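Local coordinates for Iron(3+)-hydroxamate-binding protein FhuD (PDB 3G9Q) that binds iron(3+)-hydroxamate complexes such as ferrichrome and hands them to the membrane-bound permease of the FhuCBGD ABC transporter, at residues A[126-131]-A[260-265]; A[28-33]-A[254-259]; A[136-141]-A[264-269]; A[95-100]-A[109-114]. All blocks are in the same frame, centred on the assembly; numbering follows the deposited sequence.

In the fold
Three of the four contacts involve helix 255-270. Contacts 1 and 3 pair it with the long helix 118-143, which joins the two lobes, whereas contact 2 sets its first turn against helix 25-31 of the N-terminal lobe. Contact 4 lies within that lobe, between edge strand 94-97 and helix 106-115, and touches contact 2 through F28, L31 and F111. Contacts 1 and 4 are buried, aromatic and aliphatic in character. Contacts 2 and 3 are partly buried, mixing threonine methyls or hydroxyls and lysine chains with isoleucine, leucine and proline. Contacts 3 and 4 lie on opposite sides of the chain's centre, their centres about 31 Å apart.

Contact 1. Residues A[126-131]-A[260-265]; sequences AKWDKK and GQLEFI
W128 and L262 join the long helix 118-143 to helix 255-270. The former is the bridging helix that connects the two lobes in the class III binding-protein fold, to which solute-binding protein family 8 belongs. The tight part of the contact is this apolar pair. The W128 indole, with CG anti to the backbone N (chi1 176°), is carried out from its helix until the far rim of its six-membered ring reaches the leucine. A large flat side chain suits this place because it spans the gap between two backbones that do not come close. L262 answers chiefly with one methyl, CD2, and I171 and L176 pack on the same leucine from outside the pair. W124 stacks on the W128 ring, probably helping to fix its tilt.

The solvent side is looser. There K131 offers its aliphatic root, CB lying 4.5 Å from L262 CD2, and then turns away. Lysine fits such a margin, greasy at its base and charged at its end: NZ makes a salt bridge with E259, one turn before L262. Back on the buried side, L262 CD2 lies 4.0 Å from both CZ3 and CH2 of W128, approaching the ring obliquely.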
loop_
_atom_site.group_PDB
_atom_site.type_symbol
_atom_site.label_atom_id
_atom_site.label_comp_id
_atom_site.label_asym_id
_atom_site.label_seq_id
_atom_site.Cartn_x
_atom_site.Cartn_y
_atom_site.Cartn_z
ATOM N N ALA A 126 7.521 13.027 -10.546
ATOM C CA ALA A 126 8.542 12.970 -11.575
ATOM C C ALA A 126 9.526 11.853 -11.236
ATOM O O ALA A 126 9.944 11.094 -12.114
ATOM C CB ALA A 126 9.276 14.319 -11.658
ATOM N N LYS A 127 9.894 11.768 -9.960
ATOM C CA LYS A 127 10.810 10.743 -9.471
ATOM C C LYS A 127 10.138 9.377 -9.583
ATOM O O LYS A 127 10.767 8.395 -9.976
ATOM C CB LYS A 127 11.150 11.012 -8.003
ATOM C CG LYS A 127 12.095 10.013 -7.352
ATOM C CD LYS A 127 12.107 10.200 -5.836
ATOM C CE LYS A 127 12.437 11.640 -5.464
ATOM N NZ LYS A 127 12.147 11.971 -4.044
ATOM N N TRP A 128 8.857 9.328 -9.224
ATOM C CA TRP A 128 8.085 8.098 -9.271
ATOM C C TRP A 128 8.003 7.536 -10.672
ATOM O O TRP A 128 8.299 6.364 -10.886
ATOM C CB TRP A 128 6.671 8.338 -8.738
ATOM C CG TRP A 128 5.746 7.143 -8.818
ATOM C CD1 TRP A 128 4.605 7.048 -9.548
ATOM C CD2 TRP A 128 5.896 5.885 -8.138
ATOM N NE1 TRP A 128 4.031 5.808 -9.371
ATOM C CE2 TRP A 128 4.806 5.076 -8.509
ATOM C CE3 TRP A 128 6.852 5.363 -7.251
ATOM C CZ2 TRP A 128 4.638 3.772 -8.023
ATOM C CZ3 TRP A 128 6.687 4.068 -6.772
ATOM C CH2 TRP A 128 5.591 3.290 -7.159
ATOM N N ASP A 129 7.598 8.359 -11.633
ATOM C CA ASP A 129 7.479 7.886 -13.012
ATOM C C ASP A 129 8.797 7.467 -13.631
ATOM O O ASP A 129 8.820 6.641 -14.543
ATOM C CB ASP A 129 6.802 8.949 -13.873
ATOM C CG ASP A 129 5.319 9.060 -13.581
ATOM O OD1 ASP A 129 4.648 9.904 -14.215
ATOM O OD2 ASP A 129 4.827 8.298 -12.714
ATOM N N LYS A 130 9.887 8.045 -13.130
ATOM C CA LYS A 130 11.223 7.703 -13.606
ATOM C C LYS A 130 11.606 6.320 -13.051
ATOM O O LYS A 130 12.340 5.555 -13.689
ATOM C CB LYS A 130 12.245 8.752 -13.153
ATOM C CG LYS A 130 13.662 8.517 -13.684
ATOM C CD LYS A 130 14.609 9.673 -13.347
ATOM C CE LYS A 130 16.002 9.405 -13.904
ATOM N NZ LYS A 130 16.465 8.043 -13.469
ATOM N N LYS A 131 11.097 6.013 -11.859
ATOM C CA LYS A 131 11.357 4.729 -11.244
ATOM C C LYS A 131 10.461 3.673 -11.867
ATOM O O LYS A 131 10.894 2.543 -12.119
ATOM C CB LYS A 131 11.112 4.765 -9.738
ATOM C CG LYS A 131 12.087 5.624 -8.961
ATOM C CD LYS A 131 12.384 5.001 -7.605
ATOM C CE LYS A 131 13.233 5.916 -6.756
ATOM N NZ LYS A 131 12.481 7.142 -6.388
ATOM N N GLY A 260 8.807 1.746 -1.485
ATOM C CA GLY A 260 9.334 0.554 -0.842
ATOM C C GLY A 260 8.804 -0.736 -1.452
ATOM O O GLY A 260 9.538 -1.723 -1.596
ATOM N N GLN A 261 7.520 -0.729 -1.806
ATOM C CA GLN A 261 6.878 -1.892 -2.424
ATOM C C GLN A 261 7.412 -2.159 -3.828
ATOM O O GLN A 261 7.594 -3.310 -4.198
ATOM C CB GLN A 261 5.359 -1.702 -2.500
ATOM C CG GLN A 261 4.686 -1.472 -1.168
ATOM C CD GLN A 261 3.200 -1.224 -1.308
ATOM O OE1 GLN A 261 2.487 -1.096 -0.312
ATOM N NE2 GLN A 261 2.722 -1.148 -2.546
ATOM N N LEU A 262 7.655 -1.107 -4.609
ATOM C CA LEU A 262 8.160 -1.292 -5.965
ATOM C C LEU A 262 9.572 -1.814 -5.934
ATOM O O LEU A 262 9.985 -2.502 -6.855
ATOM C CB LEU A 262 8.125 0.009 -6.775
ATOM C CG LEU A 262 8.671 -0.087 -8.218
ATOM C CD1 LEU A 262 7.973 -1.187 -9.004
ATOM C CD2 LEU A 262 8.478 1.242 -8.923
ATOM N N GLU A 263 10.317 -1.487 -4.885
ATOM C CA GLU A 263 11.693 -1.966 -4.766
ATOM C C GLU A 263 11.629 -3.475 -4.494
ATOM O O GLU A 263 12.314 -4.271 -5.142
ATOM C CB GLU A 263 12.412 -1.237 -3.624
ATOM C CG GLU A 263 13.931 -1.451 -3.555
ATOM C CD GLU A 263 14.556 -0.859 -2.272
ATOM O OE1 GLU A 263 14.363 0.358 -2.007
ATOM O OE2 GLU A 263 15.242 -1.611 -1.530
ATOM N N PHE A 264 10.782 -3.868 -3.552
ATOM C CA PHE A 264 10.649 -5.276 -3.231
ATOM C C PHE A 264 10.164 -6.103 -4.425
ATOM O O PHE A 264 10.652 -7.212 -4.644
ATOM C CB PHE A 264 9.700 -5.461 -2.055
ATOM C CG PHE A 264 9.299 -6.882 -1.833
ATOM C CD1 PHE A 264 10.209 -7.806 -1.366
ATOM C CD2 PHE A 264 8.011 -7.304 -2.118
ATOM C CE1 PHE A 264 9.840 -9.131 -1.183
ATOM C CE2 PHE A 264 7.636 -8.630 -1.938
ATOM C CZ PHE A 264 8.555 -9.541 -1.469
ATOM N N ILE A 265 9.199 -5.570 -5.175
ATOM C CA ILE A 265 8.659 -6.247 -6.354
ATOM C C ILE A 265 9.798 -6.495 -7.366
ATOM O O ILE A 265 10.034 -7.627 -7.800
ATOM C CB ILE A 265 7.565 -5.383 -7.077
ATOM C CG1 ILE A 265 6.395 -5.060 -6.121
ATOM C CG2 ILE A 265 7.102 -6.096 -8.362
ATOM C CD1 ILE A 265 5.430 -3.992 -6.627
#

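Contact 2. Residues A[28-33]-A[254-259]; sequences FKTLGI and DPISLE
T30 and P255 carry the van der Waals contact here, with I256 and K29 beside them. T30 OG1 lies 3.3 Å from P255 CB, and the same oxygen also lies near I256 CG1, 3.9 Å away. The hydroxyl is not left to the hydrocarbon alone: with OG1 anti to the carbonyl carbon (chi1 -58°) it bonds back to G26 O, a common use of threonine within a helix. Towards the surface, I256 CD1 sits 3.6 Å from K29 CB and equally close to CG, so the isoleucine is met by the apolar part of a lysine whose amine leads away. W124 of helix 118-143 packs on both T30 and P255.

Hydrogen bonds act within each segment and shape its helix end. D254 is the N-cap of helix 255-270. Its OD2 accepts from S257 N at 3.3 Å, the donor standing well above the carboxylate plane, while S257 OG donates to D254 OD1 at 2.8 Å on the syn side; N45 ND2 also meets this hydroxyl. Proline suits the first helical turn, where its missing N-H costs nothing. At the other end, helix 25-31 stops at G32, whose positive phi favours glycine. G32 N bonds to K29 O, I33 N bonds weakly to F28 O, and I33 CB lies at the edge of the F28 ring.

The arrangement thus sets a helix start N-capped by D254 against a helix finishing in a Schellman motif, where the C-terminal helix of this two-lobed binding-protein fold meets the N-terminal lobe.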
loop_
_atom_site.group_PDB
_atom_site.type_symbol
_atom_site.label_atom_id
_atom_site.label_comp_id
_atom_site.label_asym_id
_atom_site.label_seq_id
_atom_site.Cartn_x
_atom_site.Cartn_y
_atom_site.Cartn_z
ATOM N N PHE A 28 2.031 13.331 3.705
ATOM C CA PHE A 28 2.472 14.576 4.301
ATOM C C PHE A 28 3.988 14.529 4.472
ATOM O O PHE A 28 4.663 15.551 4.360
ATOM C CB PHE A 28 1.745 14.785 5.639
ATOM C CG PHE A 28 0.301 15.226 5.486
ATOM C CD1 PHE A 28 -0.051 16.559 5.614
ATOM C CD2 PHE A 28 -0.696 14.314 5.156
ATOM C CE1 PHE A 28 -1.369 16.975 5.411
ATOM C CE2 PHE A 28 -2.012 14.729 4.950
ATOM C CZ PHE A 28 -2.344 16.056 5.077
ATOM N N LYS A 29 4.525 13.339 4.725
ATOM C CA LYS A 29 5.967 13.191 4.875
ATOM C C LYS A 29 6.602 13.569 3.538
ATOM O O LYS A 29 7.540 14.363 3.491
ATOM C CB LYS A 29 6.333 11.748 5.263
ATOM C CG LYS A 29 7.805 11.536 5.588
ATOM C CD LYS A 29 8.256 12.436 6.703
ATOM C CE LYS A 29 9.756 12.623 6.629
ATOM N NZ LYS A 29 10.199 13.770 7.471
ATOM N N THR A 30 6.084 13.021 2.445
ATOM C CA THR A 30 6.636 13.357 1.134
ATOM C C THR A 30 6.578 14.873 0.897
ATOM O O THR A 30 7.568 15.481 0.491
ATOM C CB THR A 30 5.892 12.638 -0.018
ATOM O OG1 THR A 30 5.959 11.224 0.187
ATOM C CG2 THR A 30 6.544 12.959 -1.358
ATOM N N LEU A 31 5.427 15.483 1.165
ATOM C CA LEU A 31 5.270 16.919 0.971
ATOM C C LEU A 31 6.158 17.743 1.916
ATOM O O LEU A 31 6.462 18.909 1.643
ATOM C CB LEU A 31 3.793 17.314 1.145
ATOM C CG LEU A 31 2.785 17.217 -0.016
ATOM C CD1 LEU A 31 3.343 16.477 -1.186
ATOM C CD2 LEU A 31 1.517 16.562 0.509
ATOM N N GLY A 32 6.584 17.140 3.026
ATOM C CA GLY A 32 7.437 17.851 3.975
ATOM C C GLY A 32 6.715 18.485 5.153
ATOM O O GLY A 32 7.343 19.124 5.998
ATOM N N ILE A 33 5.395 18.320 5.209
ATOM C CA ILE A 33 4.610 18.875 6.306
ATOM C C ILE A 33 4.971 18.172 7.606
ATOM O O ILE A 33 4.870 16.952 7.731
ATOM C CB ILE A 33 3.086 18.735 6.060
ATOM C CG1 ILE A 33 2.617 19.805 5.075
ATOM C CG2 ILE A 33 2.323 18.874 7.376
ATOM C CD1 ILE A 33 3.019 19.560 3.623
ATOM N N ASP A 254 0.735 4.860 0.120
ATOM C CA ASP A 254 1.183 6.250 0.098
ATOM C C ASP A 254 2.505 6.270 -0.680
ATOM O O ASP A 254 3.113 5.224 -0.893
ATOM C CB ASP A 254 1.395 6.748 1.525
ATOM C CG ASP A 254 2.303 5.830 2.323
ATOM O OD1 ASP A 254 1.853 4.719 2.689
ATOM O OD2 ASP A 254 3.470 6.214 2.560
ATOM N N PRO A 255 2.975 7.459 -1.096
ATOM C CA PRO A 255 4.219 7.651 -1.864
ATOM C C PRO A 255 5.461 6.918 -1.332
ATOM O O PRO A 255 6.267 6.384 -2.109
ATOM C CB PRO A 255 4.401 9.165 -1.858
ATOM C CG PRO A 255 2.988 9.668 -1.842
ATOM C CD PRO A 255 2.329 8.755 -0.817
ATOM N N ILE A 256 5.630 6.907 -0.014
ATOM C CA ILE A 256 6.772 6.221 0.583
ATOM C C ILE A 256 6.622 4.700 0.516
ATOM O O ILE A 256 7.572 3.994 0.185
ATOM C CB ILE A 256 6.946 6.580 2.054
ATOM C CG1 ILE A 256 7.097 8.086 2.199
ATOM C CG2 ILE A 256 8.136 5.797 2.626
ATOM C CD1 ILE A 256 6.983 8.607 3.628
ATOM N N SER A 257 5.436 4.206 0.866
ATOM C CA SER A 257 5.169 2.777 0.857
ATOM C C SER A 257 5.240 2.219 -0.561
ATOM O O SER A 257 5.748 1.111 -0.784
ATOM C CB SER A 257 3.790 2.477 1.443
ATOM O OG SER A 257 3.761 2.680 2.843
ATOM N N LEU A 258 4.719 2.991 -1.512
ATOM C CA LEU A 258 4.726 2.596 -2.912
ATOM C C LEU A 258 6.169 2.433 -3.376
ATOM O O LEU A 258 6.496 1.481 -4.090
ATOM C CB LEU A 258 3.994 3.639 -3.772
ATOM C CG LEU A 258 2.465 3.715 -3.631
ATOM C CD1 LEU A 258 1.907 4.798 -4.541
ATOM C CD2 LEU A 258 1.853 2.361 -3.970
ATOM N N GLU A 259 7.039 3.355 -2.972
ATOM C CA GLU A 259 8.442 3.260 -3.349
ATOM C C GLU A 259 9.056 1.993 -2.768
ATOM O O GLU A 259 9.734 1.250 -3.476
ATOM C CB GLU A 259 9.222 4.488 -2.871
ATOM C CG GLU A 259 9.235 5.629 -3.887
ATOM C CD GLU A 259 10.129 6.791 -3.472
ATOM O OE1 GLU A 259 9.693 7.637 -2.655
ATOM O OE2 GLU A 259 11.271 6.841 -3.964
#

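Contact 3. Residues A[136-141]-A[264-269]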
loop_
_atom_site.group_PDB
_atom_site.type_symbol
_atom_site.label_atom_id
_atom_site.label_comp_id
_atom_site.label_asym_id
_atom_site.label_seq_id
_atom_site.Cartn_x
_atom_site.Cartn_y
_atom_site.Cartn_z
ATOM N N LYS A 136 9.917 -1.062 -15.065
ATOM C CA LYS A 136 9.053 -1.697 -16.055
ATOM C C LYS A 136 9.901 -2.371 -17.123
ATOM O O LYS A 136 9.685 -3.535 -17.447
ATOM C CB LYS A 136 8.143 -0.664 -16.706
ATOM C CG LYS A 136 7.099 -1.220 -17.629
ATOM C CD LYS A 136 6.193 -0.085 -18.109
ATOM C CE LYS A 136 4.902 -0.621 -18.718
ATOM N NZ LYS A 136 5.215 -1.736 -19.642
ATOM N N THR A 137 10.879 -1.641 -17.649
ATOM C CA THR A 137 11.763 -2.160 -18.692
ATOM C C THR A 137 12.752 -3.194 -18.159
ATOM O O THR A 137 13.103 -4.146 -18.854
ATOM C CB THR A 137 12.548 -1.007 -19.371
ATOM O OG1 THR A 137 11.630 -0.003 -19.829
ATOM C CG2 THR A 137 13.337 -1.527 -20.565
ATOM N N LYS A 138 13.196 -3.009 -16.922
ATOM C CA LYS A 138 14.139 -3.939 -16.304
ATOM C C LYS A 138 13.481 -5.294 -16.040
ATOM O O LYS A 138 14.104 -6.339 -16.217
ATOM C CB LYS A 138 14.658 -3.349 -14.999
ATOM C CG LYS A 138 15.973 -3.928 -14.544
ATOM C CD LYS A 138 15.770 -4.840 -13.360
ATOM C CE LYS A 138 16.934 -4.726 -12.374
ATOM N NZ LYS A 138 16.980 -3.392 -11.719
ATOM N N ILE A 139 12.212 -5.253 -15.629
ATOM C CA ILE A 139 11.429 -6.448 -15.328
ATOM C C ILE A 139 10.993 -7.165 -16.615
ATOM O O ILE A 139 11.249 -8.350 -16.753
ATOM C CB ILE A 139 10.149 -6.105 -14.468
ATOM C CG1 ILE A 139 10.506 -5.230 -13.264
ATOM C CG2 ILE A 139 9.507 -7.377 -13.921
ATOM C CD1 ILE A 139 11.577 -5.774 -12.277
ATOM N N LYS A 140 10.339 -6.469 -17.550
ATOM C CA LYS A 140 9.890 -7.114 -18.802
ATOM C C LYS A 140 11.041 -7.875 -19.462
ATOM O O LYS A 140 10.830 -8.862 -20.161
ATOM C CB LYS A 140 9.330 -6.085 -19.806
ATOM C CG LYS A 140 8.065 -5.329 -19.345
ATOM C CD LYS A 140 6.776 -6.139 -19.470
ATOM C CE LYS A 140 6.129 -5.963 -20.839
ATOM N NZ LYS A 140 7.026 -6.356 -21.961
ATOM N N LYS A 141 12.262 -7.409 -19.229
ATOM C CA LYS A 141 13.432 -8.052 -19.792
ATOM C C LYS A 141 13.698 -9.382 -19.077
ATOM O O LYS A 141 13.999 -10.388 -19.715
ATOM C CB LYS A 141 14.624 -7.108 -19.665
ATOM C CG LYS A 141 15.840 -7.494 -20.484
ATOM C CD LYS A 141 16.975 -6.502 -20.254
ATOM C CE LYS A 141 17.385 -6.461 -18.776
ATOM N NZ LYS A 141 18.553 -5.562 -18.512
ATOM N N PHE A 264 10.782 -3.868 -3.552
ATOM C CA PHE A 264 10.649 -5.276 -3.231
ATOM C C PHE A 264 10.164 -6.103 -4.425
ATOM O O PHE A 264 10.652 -7.212 -4.644
ATOM C CB PHE A 264 9.700 -5.461 -2.055
ATOM C CG PHE A 264 9.299 -6.882 -1.833
ATOM C CD1 PHE A 264 10.209 -7.806 -1.366
ATOM C CD2 PHE A 264 8.011 -7.304 -2.118
ATOM C CE1 PHE A 264 9.840 -9.131 -1.183
ATOM C CE2 PHE A 264 7.636 -8.630 -1.938
ATOM C CZ PHE A 264 8.555 -9.541 -1.469
ATOM N N ILE A 265 9.199 -5.570 -5.175
ATOM C CA ILE A 265 8.659 -6.247 -6.354
ATOM C C ILE A 265 9.798 -6.495 -7.366
ATOM O O ILE A 265 10.034 -7.627 -7.800
ATOM C CB ILE A 265 7.565 -5.383 -7.077
ATOM C CG1 ILE A 265 6.395 -5.060 -6.121
ATOM C CG2 ILE A 265 7.102 -6.096 -8.362
ATOM C CD1 ILE A 265 5.430 -3.992 -6.627
ATOM N N THR A 266 10.497 -5.415 -7.721
ATOM C CA THR A 266 11.596 -5.440 -8.679
ATOM C C THR A 266 12.743 -6.348 -8.258
ATOM O O THR A 266 13.163 -7.217 -9.027
ATOM C CB THR A 266 12.135 -4.022 -8.909
ATOM O OG1 THR A 266 11.048 -3.150 -9.252
ATOM C CG2 THR A 266 13.165 -4.027 -10.031
ATOM N N GLU A 267 13.252 -6.153 -7.044
ATOM C CA GLU A 267 14.337 -6.990 -6.560
ATOM C C GLU A 267 13.963 -8.470 -6.650
ATOM O O GLU A 267 14.736 -9.269 -7.171
ATOM C CB GLU A 267 14.700 -6.633 -5.115
ATOM C CG GLU A 267 15.719 -7.585 -4.484
ATOM C CD GLU A 267 17.064 -7.620 -5.222
ATOM O OE1 GLU A 267 17.837 -8.575 -4.991
ATOM O OE2 GLU A 267 17.365 -6.700 -6.020
ATOM N N SER A 268 12.778 -8.827 -6.148
ATOM C CA SER A 268 12.301 -10.215 -6.162
ATOM C C SER A 268 12.297 -10.800 -7.559
ATOM O O SER A 268 12.788 -11.905 -7.773
ATOM C CB SER A 268 10.870 -10.307 -5.624
ATOM O OG SER A 268 10.721 -9.698 -4.361
ATOM N N LEU A 269 11.716 -10.055 -8.500
ATOM C CA LEU A 269 11.606 -10.493 -9.886
ATOM C C LEU A 269 12.865 -10.442 -10.731
ATOM O O LEU A 269 12.833 -10.869 -11.878
ATOM C CB LEU A 269 10.517 -9.708 -10.608
ATOM C CG LEU A 269 9.102 -9.929 -10.096
ATOM C CD1 LEU A 269 8.133 -9.361 -11.122
ATOM C CD2 LEU A 269 8.832 -11.417 -9.898
#
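The carbonyl oxygen of F264 is gripped twice by S268, on the helix whose T266 and L269 meet I139. S268 N supplies the ordinary helical bond, at 3.1 Å, and S268 OG adds a second from the opposite face of the carbonyl plane, though its modelled length of 2.5 Å is doubtful. Serine is well placed here, since a short hydroxyl arm can fold back on the preceding turn; it also sets S268 OG over one face of the F264 ring, towards its rim. T266 spends its hydroxyl in the same way, on L262 O.

The same rotamer (chi1 -52°) that brings T266 OG1 to L262 O directs CG2 toward I139. I139 CD1 lies against T266 CG2 and also near T266 CA, the delta methyl resting on the backbone side of the threonine. The beta-branched isoleucine meets two partners at once, for its other branch, CG2, is 3.7 Å from L269 CD1, and these two side chains run at about a right angle.

Helices 118-143 and 255-270 travel in nearly the same direction here, at 28° with axes 10.0 Å apart. In this two-lobed fold the C-terminal helix packs alongside the later part of the bridging helix 118-143. L178 packs on both I139 and L269, while Y243 of strand 242-244 covers L269, S268 and F264 from the sheet side.

At the exposed margin K138 reaches across toward helix 255-270. K138 NZ lies 4.2 Å from T266 CG2; K138 NZ to E267 OE2 is 6.6 Å, too far for a salt bridge.

Contact 4. Residues A[95-100]-A[109-114]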
loop_
_atom_site.group_PDB
_atom_site.type_symbol
_atom_site.label_atom_id
_atom_site.label_comp_id
_atom_site.label_asym_id
_atom_site.label_seq_id
_atom_site.Cartn_x
_atom_site.Cartn_y
_atom_site.Cartn_z
ATOM N N VAL A 95 -9.837 18.243 8.705
ATOM C CA VAL A 95 -10.255 17.854 7.375
ATOM C C VAL A 95 -10.676 16.406 7.341
ATOM O O VAL A 95 -9.990 15.527 7.864
ATOM C CB VAL A 95 -9.133 18.049 6.360
ATOM C CG1 VAL A 95 -8.790 19.518 6.258
ATOM C CG2 VAL A 95 -7.915 17.236 6.774
ATOM N N ALA A 96 -11.827 16.171 6.733
ATOM C CA ALA A 96 -12.334 14.821 6.597
ATOM C C ALA A 96 -12.021 14.367 5.176
ATOM O O ALA A 96 -12.176 15.117 4.206
ATOM C CB ALA A 96 -13.829 14.789 6.859
ATOM N N VAL A 97 -11.564 13.130 5.074
ATOM C CA VAL A 97 -11.202 12.556 3.796
ATOM C C VAL A 97 -11.901 11.225 3.572
ATOM O O VAL A 97 -11.570 10.217 4.201
ATOM C CB VAL A 97 -9.669 12.369 3.696
ATOM C CG1 VAL A 97 -9.009 13.704 3.379
ATOM C CG2 VAL A 97 -9.123 11.833 5.015
ATOM N N LYS A 98 -12.887 11.240 2.679
ATOM C CA LYS A 98 -13.635 10.040 2.344
ATOM C C LYS A 98 -12.625 9.039 1.790
ATOM O O LYS A 98 -11.950 9.313 0.797
ATOM C CB LYS A 98 -14.703 10.360 1.293
ATOM C CG LYS A 98 -15.558 11.585 1.624
ATOM C CD LYS A 98 -16.798 11.677 0.737
ATOM C CE LYS A 98 -17.887 10.702 1.185
ATOM N NZ LYS A 98 -17.434 9.278 1.221
ATOM N N TYR A 99 -12.516 7.888 2.443
ATOM C CA TYR A 99 -11.574 6.861 2.021
ATOM C C TYR A 99 -11.815 6.301 0.616
ATOM O O TYR A 99 -12.949 6.002 0.230
ATOM C CB TYR A 99 -11.574 5.714 3.027
ATOM C CG TYR A 99 -10.773 4.524 2.555
ATOM C CD1 TYR A 99 -11.376 3.486 1.832
ATOM C CD2 TYR A 99 -9.408 4.435 2.828
ATOM C CE1 TYR A 99 -10.631 2.383 1.402
ATOM C CE2 TYR A 99 -8.659 3.342 2.403
ATOM C CZ TYR A 99 -9.275 2.322 1.697
ATOM O OH TYR A 99 -8.543 1.224 1.329
ATOM N N ASP A 100 -10.725 6.150 -0.131
ATOM C CA ASP A 100 -10.760 5.619 -1.493
ATOM C C ASP A 100 -11.565 6.501 -2.449
ATOM O O ASP A 100 -11.988 6.058 -3.518
ATOM C CB ASP A 100 -11.314 4.180 -1.490
ATOM C CG ASP A 100 -10.480 3.222 -2.340
ATOM O OD1 ASP A 100 -10.601 3.257 -3.588
ATOM O OD2 ASP A 100 -9.698 2.438 -1.752
ATOM N N LYS A 109 -2.049 15.099 -4.828
ATOM C CA LYS A 109 -2.173 16.422 -5.397
ATOM C C LYS A 109 -3.264 17.176 -4.655
ATOM O O LYS A 109 -3.312 18.395 -4.697
ATOM C CB LYS A 109 -2.465 16.317 -6.902
ATOM C CG LYS A 109 -1.432 15.485 -7.661
ATOM C CD LYS A 109 -0.966 16.140 -8.961
ATOM C CE LYS A 109 -2.035 16.136 -10.042
ATOM N NZ LYS A 109 -1.577 16.875 -11.265
ATOM N N GLU A 110 -4.144 16.454 -3.973
ATOM C CA GLU A 110 -5.204 17.104 -3.207
ATOM C C GLU A 110 -4.556 17.708 -1.969
ATOM O O GLU A 110 -4.808 18.860 -1.628
ATOM C CB GLU A 110 -6.266 16.089 -2.773
ATOM C CG GLU A 110 -7.464 16.687 -2.037
ATOM C CD GLU A 110 -8.351 15.624 -1.377
ATOM O OE1 GLU A 110 -7.920 15.028 -0.363
ATOM O OE2 GLU A 110 -9.478 15.386 -1.872
ATOM N N PHE A 111 -3.713 16.917 -1.309
ATOM C CA PHE A 111 -3.013 17.347 -0.102
ATOM C C PHE A 111 -1.976 18.415 -0.412
ATOM O O PHE A 111 -1.765 19.317 0.387
ATOM C CB PHE A 111 -2.319 16.156 0.567
ATOM C CG PHE A 111 -3.258 15.202 1.266
ATOM C CD1 PHE A 111 -2.964 13.847 1.318
ATOM C CD2 PHE A 111 -4.414 15.656 1.897
ATOM C CE1 PHE A 111 -3.804 12.965 1.983
ATOM C CE2 PHE A 111 -5.258 14.774 2.566
ATOM C CZ PHE A 111 -4.951 13.433 2.607
ATOM N N ALA A 112 -1.325 18.302 -1.567
ATOM C CA ALA A 112 -0.310 19.269 -1.966
ATOM C C ALA A 112 -0.950 20.642 -2.150
ATOM O O ALA A 112 -0.420 21.653 -1.694
ATOM C CB ALA A 112 0.364 18.819 -3.255
ATOM N N LYS A 113 -2.100 20.661 -2.812
ATOM C CA LYS A 113 -2.838 21.890 -3.069
ATOM C C LYS A 113 -3.367 22.457 -1.763
ATOM O O LYS A 113 -3.326 23.665 -1.531
ATOM C CB LYS A 113 -3.997 21.597 -4.029
ATOM C CG LYS A 113 -4.732 22.809 -4.577
ATOM C CD LYS A 113 -5.816 23.291 -3.627
ATOM C CE LYS A 113 -6.636 24.409 -4.263
ATOM N NZ LYS A 113 -5.815 25.622 -4.595
HETATM N N MSE A 114 -3.863 21.568 -0.914
HETATM C CA MSE A 114 -4.400 21.940 0.387
HETATM C C MSE A 114 -3.357 22.577 1.301
HETATM O O MSE A 114 -3.678 23.463 2.092
HETATM C CB MSE A 114 -4.975 20.702 1.079
HETATM C CG MSE A 114 -5.405 20.915 2.530
HETATM SE SE MSE A 114 -5.820 19.232 3.428
HETATM C CE MSE A 114 -7.377 18.703 2.369
#
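V95 and V97 of strand 94-97 face M114 and F111 of helix 106-115 in a layered α/β lobe, where the strand is an edge of the four-stranded parallel sheet ordered 2-1-3-4. The helix follows its strand in the chain and runs back almost antiparallel to it, at 169°, as in a Rossmann-like β-α unit. The axes are 12.4 Å apart, so long or bulky side chains on the helix do the filling, and compact valines suit the strand.

Backbone hydrogen bonds belong to the sheet rather than to this interface: V95 and V97 pair with strand 74-78, through I75 and V77.

Apolar contact is made by V95 and M114, the latter a selenomethionine. Its extended first two torsions (chi1 172°, chi2 -170°) carry SE out to the strand, 4.1 Å from V95 CG1, and the bend at chi3 turns only the terminal methyl.

Aromatic contact falls to F111. The F111 and V97 side chains cross at about a right angle, and V97 CG1 comes to the ring obliquely; Y24 meets the same ring edge-to-face, with F28 also against it.

A glutamate borders the hydrophobic patch. E110, its chain extended beyond CG, brings OE1 to 4.1 Å from V97 CG1. That same valine methyl is 4.0 Å from F111 CE2 and 4.1 Å from CZ.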